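Local coordinates for protein discoidin-2 (Dictyostelium discoideum, PDB 2VM9) that binds galactose and N-acetylgalactosamine as a trimeric, calcium-containing lectin, and may take part in spore formation and in building the spore coat, at residues L16-S21 against H28-S33; F37-S40 against F46-S49; E50-S55 against Q61-G66; I134-Q139 against L147-Y152. All blocks are in the same frame, centred on the assembly; numbering follows the deposited sequence. Where two conformers were deposited one is given.

In the fold
All four contacts lie in the N-terminal beta-sandwich, the F5/8 type C domain. Contacts 3 and 4 belong to its core: in contact 4 strands of the two facing sheets meet through aliphatic side chains and one tryptophan, and contact 3 works the same interface, since 52-53 pairs with 146-153 in one sheet and 63-67 with 133-142 in the other. Contact 1 is a surface contact, where a short 3-10 turn leans on strand 17-20; its chemistry is apolar, but polar groups frame it. Contact 2, also buried, lies in the loop leading to strand 52-53, tied to the others by Glu50 and Arg148; calcium, charge and hydrogen bonds replace apolar packing there.

Contact 1 of 4, residues L16-S21 against H28-S33; sequences LNLRSS and HGVKNS. With PO4 (phosphate ion), chain G.
In the F5/8 type C beta-sandwich, strand 17-20, outermost in its sheet within the chain, is flanked by a single 3-10 turn at 30-31, and Val30 of that turn packs against Leu18 and Ser20, which point the same way from the strand. The two methyls of Val30 divide the work. CG2 rests on Leu18, 3.6 Å from its CB, while CG1, anti to its own carbonyl carbon (chi1 -57°), reaches Ser20 CB at 3.3 Å, tighter than usual for two carbons. Ser20 OG, bonded to Asp23, also lies beside this methyl. The other end of the leucine, CD1, lies 3.5 Å from Ser33 OG. That hydroxyl is itself bonded to Val30 O at 2.7 Å, on a lone pair in the carbonyl plane, and Ser33 N shares the same acceptor; this double grip closes the turn. At the start of the segment, the ring edge of His28 meets a phosphate, probably from the crystallisation liquor, which Arg81 also binds. Strand 17-20 pairs with 63-67 on one side, and Arg19 reaches Ala12 O of the second subunit, while Leu18 and Ser33 adjoin Trp149 of strand 146-153.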
loop_
_atom_site.group_PDB
_atom_site.type_symbol
_atom_site.label_atom_id
_atom_site.label_comp_id
_atom_site.label_asym_id
_atom_site.label_seq_id
_atom_site.Cartn_x
_atom_site.Cartn_y
_atom_site.Cartn_z
ATOM N N LEU A 16 1.741 4.278 12.141
ATOM C CA LEU A 16 1.689 2.921 12.671
ATOM C C LEU A 16 0.558 2.777 13.684
ATOM O O LEU A 16 0.293 3.701 14.439
ATOM C CB LEU A 16 3.023 2.550 13.338
ATOM C CG LEU A 16 4.222 2.567 12.394
ATOM C CD1 LEU A 16 5.498 2.396 13.195
ATOM C CD2 LEU A 16 4.074 1.455 11.320
ATOM N N ASN A 17 -0.119 1.637 13.663
ATOM C CA ASN A 17 -1.083 1.276 14.694
ATOM C C ASN A 17 -0.252 0.751 15.883
ATOM O O ASN A 17 0.745 0.043 15.668
ATOM C CB ASN A 17 -1.973 0.119 14.224
ATOM C CG ASN A 17 -2.769 0.424 12.937
ATOM O OD1 ASN A 17 -2.607 -0.255 11.883
ATOM N ND2 ASN A 17 -3.660 1.407 13.026
ATOM N N LEU A 18 -0.648 1.094 17.107
ATOM C CA LEU A 18 0.044 0.575 18.314
ATOM C C LEU A 18 -0.907 -0.294 19.123
ATOM O O LEU A 18 -2.104 0.021 19.264
ATOM C CB LEU A 18 0.538 1.728 19.205
ATOM C CG LEU A 18 1.614 2.676 18.655
ATOM C CD1 LEU A 18 2.170 3.533 19.801
ATOM C CD2 LEU A 18 2.713 1.880 18.001
ATOM N N ARG A 19 -0.369 -1.368 19.677
ATOM C CA ARG A 19 -1.131 -2.230 20.567
ATOM C C ARG A 19 -0.250 -2.654 21.728
ATOM O O ARG A 19 0.733 -3.380 21.537
ATOM C CB ARG A 19 -1.584 -3.483 19.823
ATOM C CG ARG A 19 -2.418 -4.408 20.732
ATOM C CD ARG A 19 -2.963 -5.594 19.955
ATOM N NE ARG A 19 -1.926 -6.567 19.603
ATOM C CZ ARG A 19 -1.445 -7.517 20.412
ATOM N NH1 ARG A 19 -1.854 -7.611 21.665
ATOM N NH2 ARG A 19 -0.524 -8.371 19.963
ATOM N N SER A 20 -0.612 -2.249 22.934
ATOM C CA SER A 20 0.119 -2.721 24.117
ATOM C C SER A 20 -0.425 -4.063 24.635
ATOM O O SER A 20 -1.586 -4.451 24.383
ATOM C CB SER A 20 0.034 -1.675 25.249
ATOM O OG SER A 20 -1.345 -1.411 25.536
ATOM N N SER A 21 0.418 -4.743 25.415
ATOM C CA SER A 21 0.059 -5.975 26.095
ATOM C C SER A 21 -1.020 -5.644 27.160
ATOM O O SER A 21 -2.107 -6.227 27.164
ATOM C CB SER A 21 1.316 -6.553 26.748
ATOM O OG SER A 21 2.002 -5.529 27.422
ATOM N N HIS A 28 -3.002 5.687 30.836
ATOM C CA HIS A 28 -1.584 5.307 30.695
ATOM C C HIS A 28 -1.376 4.499 29.397
ATOM O O HIS A 28 -0.416 3.722 29.288
ATOM C CB HIS A 28 -1.130 4.431 31.889
ATOM C CG HIS A 28 -1.174 5.130 33.217
ATOM N ND1 HIS A 28 -2.353 5.383 33.887
ATOM C CD2 HIS A 28 -0.176 5.556 34.037
ATOM C CE1 HIS A 28 -2.084 5.983 35.039
ATOM N NE2 HIS A 28 -0.771 6.104 35.153
ATOM N N GLY A 29 -2.253 4.703 28.407
ATOM C CA GLY A 29 -2.222 3.880 27.176
ATOM C C GLY A 29 -1.139 4.258 26.177
ATOM O O GLY A 29 -0.448 5.278 26.344
ATOM N N VAL A 30 -1.011 3.453 25.121
ATOM C CA VAL A 30 -0.003 3.705 24.080
ATOM C C VAL A 30 -0.189 5.054 23.387
ATOM O O VAL A 30 0.755 5.586 22.825
ATOM C CB VAL A 30 0.037 2.586 22.996
ATOM C CG1 VAL A 30 0.309 1.208 23.625
ATOM C CG2 VAL A 30 -1.260 2.575 22.167
ATOM N N LYS A 31 -1.399 5.622 23.449
ATOM C CA LYS A 31 -1.638 6.923 22.842
ATOM C C LYS A 31 -0.780 8.010 23.545
ATOM O O LYS A 31 -0.563 9.101 22.992
ATOM C CB LYS A 31 -3.120 7.281 22.927
ATOM C CG LYS A 31 -3.584 7.595 24.373
ATOM C CD LYS A 31 -5.056 8.085 24.399
ATOM C CE LYS A 31 -5.420 8.581 25.794
ATOM N NZ LYS A 31 -4.716 9.904 26.117
ATOM N N ASN A 32 -0.258 7.690 24.732
ATOM C CA ASN A 32 0.579 8.653 25.474
ATOM C C ASN A 32 2.074 8.326 25.360
ATOM O O ASN A 32 2.880 8.800 26.174
ATOM C CB ASN A 32 0.188 8.676 26.954
ATOM C CG ASN A 32 -1.186 9.304 27.191
ATOM O OD1 ASN A 32 -1.820 9.800 26.254
ATOM N ND2 ASN A 32 -1.664 9.254 28.431
ATOM N N SER A 33 2.433 7.532 24.354
ATOM C CA SER A 33 3.782 6.963 24.316
ATOM C C SER A 33 4.751 7.636 23.351
ATOM O O SER A 33 5.900 7.217 23.270
ATOM C CB SER A 33 3.749 5.440 24.060
ATOM O OG SER A 33 3.448 5.134 22.697
HETATM P P PO4 G . -0.192 7.637 38.235
HETATM O O1 PO4 G . 0.454 7.080 39.493
HETATM O O2 PO4 G . 0.409 7.069 37.074
HETATM O O3 PO4 G . -0.006 9.140 38.264
HETATM O O4 PO4 G . -1.679 7.394 38.314
#

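Contact 2 of 4, residues F37-S40 against F46-S49; sequences FSNS and FDGS. With CA (calcium ion), chain B.
The two irregular segments run roughly antiparallel, their touching parts 142° apart in direction, and Ser40 N closes the gap with a 2.8 Å hydrogen bond to Asp47 OD2 on its syn lone pair. They form the calcium site of the F5/8 type C beta-sandwich. Asp47 CG sits between its own backbone N and carbonyl carbon, which brings the carboxylate to both Ser40 N and the metal; OD1 of Asp47 binds calcium at 2.5 Å. Asn39 comes from the opposite direction and adds OD1 at 2.6 Å from the calcium ion; its amide plane and the carboxylate are turned 36° against each other. Asn39 OD1 and Asp47 OD1 sit only 3.1 Å apart, a closeness that the shared cation would compensate. Ser40 O and four waters, one of them long at 2.8 Å from the calcium ion, complete the seven ligands seen.

The rotation of the Asn39 amide is fixed by its other branch: ND2 gives a nearly straight bond (177°) to Gly48 O at 3.0 Å, in the plane of the amide but from above the carbonyl plane. Water 2 links Gly48 O to the metal as well, and water 1 bridges Asn39 ND2 and Asp47 O.

The site lies in the loop between strands 17-20 and 52-53. Glu50, just before strand 52-53, accepts from Asn39 N, Arg148 of strand 146-153 binds Phe37 O, and Ser55 of the third subunit bonds Asp47 OD2.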
loop_
_atom_site.group_PDB
_atom_site.type_symbol
_atom_site.label_atom_id
_atom_site.label_comp_id
_atom_site.label_asym_id
_atom_site.label_seq_id
_atom_site.Cartn_x
_atom_site.Cartn_y
_atom_site.Cartn_z
ATOM N N PHE A 37 6.477 13.172 24.499
ATOM C CA PHE A 37 5.098 13.431 24.879
ATOM C C PHE A 37 5.065 14.166 26.200
ATOM O O PHE A 37 5.710 13.753 27.169
ATOM C CB PHE A 37 4.260 12.146 25.008
ATOM C CG PHE A 37 2.841 12.430 25.460
ATOM C CD1 PHE A 37 1.917 13.016 24.595
ATOM C CD2 PHE A 37 2.448 12.171 26.757
ATOM C CE1 PHE A 37 0.596 13.335 25.053
ATOM C CE2 PHE A 37 1.153 12.468 27.211
ATOM C CZ PHE A 37 0.223 13.032 26.357
ATOM N N SER A 38 4.324 15.266 26.246
ATOM C CA SER A 38 4.115 15.962 27.506
ATOM C C SER A 38 2.760 16.638 27.466
ATOM O O SER A 38 2.298 17.078 26.403
ATOM C CB SER A 38 5.215 16.984 27.742
ATOM O OG SER A 38 5.061 18.052 26.838
ATOM N N ASN A 39 2.116 16.715 28.618
ATOM C CA ASN A 39 0.770 17.277 28.664
ATOM C C ASN A 39 0.707 18.381 29.730
ATOM O O ASN A 39 1.737 19.056 29.964
ATOM C CB ASN A 39 -0.319 16.195 28.729
ATOM C CG ASN A 39 -0.148 15.264 29.930
ATOM O OD1 ASN A 39 0.555 15.602 30.889
ATOM N ND2 ASN A 39 -0.796 14.101 29.885
ATOM N N SER A 40 -0.449 18.609 30.341
ATOM C CA SER A 40 -0.572 19.757 31.231
ATOM C C SER A 40 0.363 19.628 32.430
ATOM O O SER A 40 0.539 18.529 32.986
ATOM C CB SER A 40 -2.009 19.942 31.707
ATOM O OG SER A 40 -2.071 21.071 32.565
ATOM N N PHE A 46 -5.223 15.030 36.665
ATOM C CA PHE A 46 -4.436 14.032 35.954
ATOM C C PHE A 46 -5.007 13.876 34.547
ATOM O O PHE A 46 -6.138 13.427 34.374
ATOM C CB PHE A 46 -4.498 12.701 36.702
ATOM C CG PHE A 46 -3.606 11.652 36.124
ATOM C CD1 PHE A 46 -2.235 11.838 36.121
ATOM C CD2 PHE A 46 -4.140 10.489 35.563
ATOM C CE1 PHE A 46 -1.385 10.892 35.569
ATOM C CE2 PHE A 46 -3.287 9.532 35.013
ATOM C CZ PHE A 46 -1.923 9.729 35.022
ATOM N N ASP A 47 -4.218 14.269 33.554
ATOM C CA ASP A 47 -4.644 14.178 32.164
ATOM C C ASP A 47 -3.977 12.998 31.430
ATOM O O ASP A 47 -4.085 12.872 30.199
ATOM C CB ASP A 47 -4.419 15.494 31.418
ATOM C CG ASP A 47 -2.969 16.017 31.498
ATOM O OD1 ASP A 47 -2.181 15.526 32.333
ATOM O OD2 ASP A 47 -2.644 16.957 30.732
ATOM N N GLY A 48 -3.312 12.145 32.194
ATOM C CA GLY A 48 -2.645 10.970 31.652
ATOM C C GLY A 48 -1.156 10.988 31.947
ATOM O O GLY A 48 -0.558 12.057 32.136
ATOM N N SER A 49 -0.555 9.792 31.997
ATOM C CA SER A 49 0.884 9.680 32.186
ATOM C C SER A 49 1.572 10.160 30.918
ATOM O O SER A 49 1.059 9.981 29.781
ATOM C CB SER A 49 1.257 8.225 32.435
ATOM O OG SER A 49 0.729 7.378 31.431
HETATM CA CA CA B . -0.009 16.171 33.327
HETATM O O HOH W 1 -2.849 14.264 27.629
HETATM O O HOH W 2 -0.318 13.946 34.238
HETATM O O HOH W 3 -1.977 17.664 34.597
HETATM O O HOH W 4 2.276 15.886 33.248
HETATM O O HOH W 5 0.570 16.228 35.756
#

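Contact 3 of 4, residues E50-S55 against Q61-G66; sequences ESWSSS and QFIVAG
This is a buried, largely apolar contact across the interior of the beta-sandwich: Trp52 of short strand 52-53, in one sheet, lies against Ile63 of strand 63-67, in the other. No polar bond joins the segments; the work is done by one indole and what surrounds it. A chi1 of 161° swings the indole away from its own backbone N, and Trp52 stretches toward the facing strand and slides past Ile63, which comes from the opposite direction. The isoleucine crosses one face of the indole: CG1 stands 3.8 Å from the centroid of the six-membered ring, 17° off its normal, a CH-pi contact, and CD1 continues over the ring fusion to 3.5 Å from CE3. The opposite face is taken by the backbone N of Ser54, offset toward the rim, so the ring is sandwiched between its own strand's continuation and the facing sheet.

Gln61 approaches at the edge instead, its CB 4.0 Å from Trp52 CH2 and near the ring plane. Its chain then bends at chi2 (-56°), bringing the amide beside Ser54. That amide is spoken for elsewhere, by Ser21 and Thr22 at the oxygen and Asp58 at the nitrogen, which would keep it in place. Ile63 also touches Trp149 and Ile136, continuing the core. On the Ser54 side, Gln61 OE1 lies 3.8 Å from Ser54 CB, a packing contact and not a bond.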
loop_
_atom_site.group_PDB
_atom_site.type_symbol
_atom_site.label_atom_id
_atom_site.label_comp_id
_atom_site.label_asym_id
_atom_site.label_seq_id
_atom_site.Cartn_x
_atom_site.Cartn_y
_atom_site.Cartn_z
ATOM N N GLU A 50 2.740 10.750 31.106
ATOM C CA GLU A 50 3.599 11.087 29.974
ATOM C C GLU A 50 4.420 9.843 29.602
ATOM O O GLU A 50 5.666 9.806 29.719
ATOM C CB GLU A 50 4.468 12.288 30.344
ATOM C CG GLU A 50 3.590 13.544 30.542
ATOM C CD GLU A 50 4.376 14.758 30.999
ATOM O OE1 GLU A 50 5.466 14.579 31.550
ATOM O OE2 GLU A 50 3.884 15.877 30.805
ATOM N N SER A 51 3.702 8.789 29.218
ATOM C CA SER A 51 4.282 7.484 28.894
ATOM C C SER A 51 3.131 6.531 28.571
ATOM O O SER A 51 1.991 6.748 28.988
ATOM C CB SER A 51 5.045 6.869 30.103
ATOM O OG SER A 51 4.141 6.644 31.224
ATOM N N TRP A 52 3.446 5.445 27.876
ATOM C CA TRP A 52 2.630 4.237 28.062
ATOM C C TRP A 52 3.114 3.625 29.383
ATOM O O TRP A 52 4.333 3.571 29.634
ATOM C CB TRP A 52 2.895 3.231 26.944
ATOM C CG TRP A 52 2.447 1.830 27.310
ATOM C CD1 TRP A 52 1.158 1.418 27.556
ATOM C CD2 TRP A 52 3.276 0.669 27.448
ATOM N NE1 TRP A 52 1.140 0.074 27.837
ATOM C CE2 TRP A 52 2.419 -0.418 27.792
ATOM C CE3 TRP A 52 4.654 0.437 27.325
ATOM C CZ2 TRP A 52 2.894 -1.725 27.993
ATOM C CZ3 TRP A 52 5.138 -0.878 27.544
ATOM C CH2 TRP A 52 4.260 -1.931 27.863
ATOM N N SER A 53 2.189 3.137 30.210
ATOM C CA SER A 53 2.599 2.352 31.399
ATOM C C SER A 53 1.789 1.054 31.425
ATOM O O SER A 53 0.542 1.104 31.334
ATOM C CB SER A 53 2.352 3.138 32.692
ATOM O OG SER A 53 3.069 4.371 32.708
ATOM N N SER A 54 2.470 -0.088 31.582
ATOM C CA SER A 54 1.777 -1.377 31.578
ATOM C C SER A 54 0.888 -1.514 32.825
ATOM O O SER A 54 0.988 -0.733 33.771
ATOM C CB SER A 54 2.780 -2.543 31.520
ATOM O OG SER A 54 3.411 -2.679 32.774
ATOM N N SER A 55 0.028 -2.529 32.827
ATOM C CA SER A 55 -0.673 -2.874 34.058
ATOM C C SER A 55 0.090 -3.930 34.874
ATOM O O SER A 55 0.331 -3.766 36.078
ATOM C CB SER A 55 -2.100 -3.349 33.788
ATOM O OG SER A 55 -2.729 -3.611 35.047
ATOM N N GLN A 61 5.592 -7.951 28.822
ATOM C CA GLN A 61 4.838 -6.790 28.317
ATOM C C GLN A 61 5.461 -6.308 27.009
ATOM O O GLN A 61 6.610 -6.618 26.712
ATOM C CB GLN A 61 4.851 -5.651 29.348
ATOM C CG GLN A 61 4.300 -6.114 30.708
ATOM C CD GLN A 61 2.902 -6.683 30.565
ATOM O OE1 GLN A 61 1.971 -6.003 30.092
ATOM N NE2 GLN A 61 2.744 -7.952 30.942
ATOM N N PHE A 62 4.699 -5.550 26.227
ATOM C CA PHE A 62 5.204 -5.090 24.931
ATOM C C PHE A 62 4.307 -4.017 24.381
ATOM O O PHE A 62 3.170 -3.879 24.824
ATOM C CB PHE A 62 5.248 -6.257 23.892
ATOM C CG PHE A 62 3.918 -6.993 23.747
ATOM C CD1 PHE A 62 2.895 -6.450 22.974
ATOM C CD2 PHE A 62 3.729 -8.226 24.363
ATOM C CE1 PHE A 62 1.644 -7.121 22.855
ATOM C CE2 PHE A 62 2.510 -8.922 24.256
ATOM C CZ PHE A 62 1.448 -8.346 23.508
ATOM N N ILE A 63 4.817 -3.301 23.381
ATOM C CA ILE A 63 3.943 -2.601 22.435
ATOM C C ILE A 63 4.311 -3.119 21.054
ATOM O O ILE A 63 5.498 -3.173 20.702
ATOM C CB ILE A 63 4.111 -1.064 22.445
ATOM C CG1 ILE A 63 3.981 -0.477 23.857
ATOM C CG2 ILE A 63 3.085 -0.404 21.466
ATOM C CD1 ILE A 63 4.312 1.007 23.894
ATOM N N VAL A 64 3.294 -3.497 20.292
ATOM C CA VAL A 64 3.443 -3.845 18.882
ATOM C C VAL A 64 3.076 -2.616 18.069
ATOM O O VAL A 64 2.067 -1.966 18.361
ATOM C CB VAL A 64 2.481 -4.979 18.457
ATOM C CG1 VAL A 64 2.719 -5.337 16.982
ATOM C CG2 VAL A 64 2.646 -6.184 19.355
ATOM N N ALA A 65 3.910 -2.304 17.077
ATOM C CA ALA A 65 3.651 -1.228 16.113
ATOM C C ALA A 65 3.547 -1.856 14.738
ATOM O O ALA A 65 4.433 -2.630 14.343
ATOM C CB ALA A 65 4.766 -0.229 16.161
ATOM N N GLY A 66 2.472 -1.560 14.009
ATOM C CA GLY A 66 2.294 -2.235 12.739
ATOM C C GLY A 66 1.600 -1.410 11.678
ATOM O O GLY A 66 0.902 -0.421 11.980
#

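Contact 4 of 4, residues I134-Q139 against L147-Y152; sequences IAIHPQ and LRWELY
Ile136 and Trp149 slide past each other from facing strands, and the isoleucine lays its CG2 methyl over one face of the indole. CG2 is 3.9 Å from the centroid of the six-membered ring and 21° off its normal, a CH-pi contact displaced toward the rim; its nearest ring atom is CZ3, at 3.6 Å. The indole's polar NE1 turns to Ser33 through a weak bond. The torsion explains the choice of branch: CG1 of Ile136 extends anti to the backbone N (chi1 -177°), leading CD1 away from the ring toward Leu147, while CG2 is left to meet the indole.

Ile136 CD1 and Leu147 CD2 then come tip to tip at 4.2 Å. The same leucine methyl also receives Pro138, whose CG lies 4.1 Å from Leu147 CD2, the two side chains crossing at about a right angle. Toward the other end, Ile134 and Leu151 pass in opposite directions, with Ile134 CG2 touching Leu151 CD1 at 3.7 Å.

Alternate residues of each strand, 134, 136 and 138 against 151, 149 and 147, thus point inward. The strand axes come within 10.4 Å of each other, with 147° between their directions, the spacing of two sheets packed face to face rather than of hydrogen-bonded neighbours. Strand 133-142 pairs with 63-67 and 87-96 in one sheet, and 146-153 belongs to the other, with Ile63 and Ala65 also reaching Trp149.

Since aliphatic carbon and an aromatic face are all that meet here, the two sheets are joined at this point by burial and shape, not by directional bonds.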
loop_
_atom_site.group_PDB
_atom_site.type_symbol
_atom_site.label_atom_id
_atom_site.label_comp_id
_atom_site.label_asym_id
_atom_site.label_seq_id
_atom_site.Cartn_x
_atom_site.Cartn_y
_atom_site.Cartn_z
ATOM N N ILE A 134 6.646 -4.466 14.387
ATOM C CA ILE A 134 7.811 -4.550 15.258
ATOM C C ILE A 134 7.293 -4.391 16.683
ATOM O O ILE A 134 6.289 -3.699 16.888
ATOM C CB ILE A 134 8.859 -3.465 14.861
ATOM C CG1 ILE A 134 10.146 -3.608 15.676
ATOM C CG2 ILE A 134 8.278 -2.056 14.996
ATOM C CD1 ILE A 134 11.318 -2.823 15.065
ATOM N N ALA A 135 7.923 -5.045 17.656
ATOM C CA ALA A 135 7.419 -4.968 19.038
ATOM C C ALA A 135 8.598 -4.712 19.953
ATOM O O ALA A 135 9.639 -5.392 19.829
ATOM C CB ALA A 135 6.737 -6.289 19.451
ATOM N N ILE A 136 8.418 -3.757 20.869
ATOM C CA ILE A 136 9.359 -3.538 21.956
ATOM C C ILE A 136 8.910 -4.376 23.147
ATOM O O ILE A 136 7.720 -4.371 23.513
ATOM C CB ILE A 136 9.504 -2.024 22.283
ATOM C CG1 ILE A 136 10.554 -1.805 23.381
ATOM C CG2 ILE A 136 8.127 -1.373 22.638
ATOM C CD1 ILE A 136 11.019 -0.355 23.505
ATOM N N HIS A 137 9.859 -5.134 23.705
ATOM C CA HIS A 137 9.598 -6.099 24.785
ATOM C C HIS A 137 10.476 -5.728 25.984
ATOM O O HIS A 137 11.607 -6.209 26.097
ATOM C CB HIS A 137 9.929 -7.514 24.283
ATOM C CG HIS A 137 8.818 -8.143 23.494
ATOM N ND1 HIS A 137 7.920 -9.031 24.058
ATOM C CD2 HIS A 137 8.456 -8.016 22.193
ATOM C CE1 HIS A 137 7.057 -9.432 23.132
ATOM N NE2 HIS A 137 7.357 -8.828 21.994
ATOM N N PRO A 138 9.994 -4.799 26.836
ATOM C CA PRO A 138 10.752 -4.402 28.029
ATOM C C PRO A 138 11.173 -5.622 28.838
ATOM O O PRO A 138 10.378 -6.568 29.016
ATOM C CB PRO A 138 9.738 -3.576 28.821
ATOM C CG PRO A 138 8.929 -2.884 27.689
ATOM C CD PRO A 138 8.715 -4.060 26.731
ATOM N N GLN A 139 12.426 -5.615 29.290
ATOM C CA GLN A 139 12.911 -6.725 30.106
ATOM C C GLN A 139 13.102 -6.341 31.559
ATOM O O GLN A 139 12.818 -7.134 32.442
ATOM C CB GLN A 139 14.237 -7.267 29.563
ATOM C CG GLN A 139 14.071 -7.845 28.164
ATOM C CD GLN A 139 13.122 -9.041 28.133
ATOM O OE1 GLN A 139 13.399 -10.072 28.759
ATOM N NE2 GLN A 139 11.993 -8.910 27.408
ATOM N N LEU A 147 7.253 3.964 29.280
ATOM C CA LEU A 147 8.196 4.460 28.291
ATOM C C LEU A 147 7.520 5.373 27.290
ATOM O O LEU A 147 6.276 5.365 27.132
ATOM C CB LEU A 147 8.916 3.320 27.550
ATOM C CG LEU A 147 8.015 2.475 26.621
ATOM C CD1 LEU A 147 7.894 3.084 25.227
ATOM C CD2 LEU A 147 8.516 1.047 26.513
ATOM N N ARG A 148 8.361 6.160 26.626
ATOM C CA ARG A 148 7.991 6.873 25.418
ATOM C C ARG A 148 9.007 6.447 24.359
ATOM O O ARG A 148 10.101 6.014 24.697
ATOM C CB ARG A 148 8.029 8.388 25.624
ATOM C CG ARG A 148 6.921 8.886 26.558
ATOM C CD ARG A 148 7.138 10.379 26.919
ATOM N NE ARG A 148 8.265 10.488 27.858
ATOM C CZ ARG A 148 8.832 11.638 28.227
ATOM N NH1 ARG A 148 8.378 12.804 27.736
ATOM N NH2 ARG A 148 9.877 11.630 29.060
ATOM N N TRP A 149 8.626 6.538 23.082
ATOM C CA TRP A 149 9.473 6.005 22.026
ATOM C C TRP A 149 9.099 6.560 20.668
ATOM O O TRP A 149 8.030 7.176 20.498
ATOM C CB TRP A 149 9.433 4.465 21.994
ATOM C CG TRP A 149 8.107 3.864 21.607
ATOM C CD1 TRP A 149 6.840 4.338 21.896
ATOM C CD2 TRP A 149 7.924 2.661 20.863
ATOM N NE1 TRP A 149 5.886 3.479 21.353
ATOM C CE2 TRP A 149 6.532 2.435 20.749
ATOM C CE3 TRP A 149 8.809 1.727 20.303
ATOM C CZ2 TRP A 149 6.007 1.328 20.059
ATOM C CZ3 TRP A 149 8.297 0.636 19.639
ATOM C CH2 TRP A 149 6.898 0.437 19.530
ATOM N N GLU A 150 10.003 6.335 19.720
ATOM C CA GLU A 150 9.752 6.642 18.332
ATOM C C GLU A 150 10.490 5.611 17.495
ATOM O O GLU A 150 11.512 5.037 17.919
ATOM C CB GLU A 150 10.208 8.065 18.003
ATOM C CG GLU A 150 9.976 8.511 16.530
ATOM C CD GLU A 150 8.505 8.406 16.106
ATOM O OE1 GLU A 150 7.844 9.457 16.014
ATOM O OE2 GLU A 150 8.026 7.282 15.843
ATOM N N LEU A 151 9.932 5.343 16.321
ATOM C CA LEU A 151 10.519 4.408 15.375
ATOM C C LEU A 151 10.797 5.195 14.133
ATOM O O LEU A 151 9.898 5.894 13.647
ATOM C CB LEU A 151 9.487 3.319 15.057
ATOM C CG LEU A 151 9.317 2.252 16.142
ATOM C CD1 LEU A 151 8.033 1.487 15.920
ATOM C CD2 LEU A 151 10.564 1.297 16.186
ATOM N N TYR A 152 12.022 5.061 13.606
ATOM C CA TYR A 152 12.475 5.835 12.434
ATOM C C TYR A 152 12.625 4.900 11.242
ATOM O O TYR A 152 13.220 3.831 11.368
ATOM C CB TYR A 152 13.797 6.553 12.707
ATOM C CG TYR A 152 13.645 7.515 13.838
ATOM C CD1 TYR A 152 13.189 8.812 13.604
ATOM C CD2 TYR A 152 13.905 7.108 15.151
ATOM C CE1 TYR A 152 12.996 9.696 14.628
ATOM C CE2 TYR A 152 13.722 7.997 16.214
ATOM C CZ TYR A 152 13.290 9.295 15.936
ATOM O OH TYR A 152 13.077 10.193 16.921
#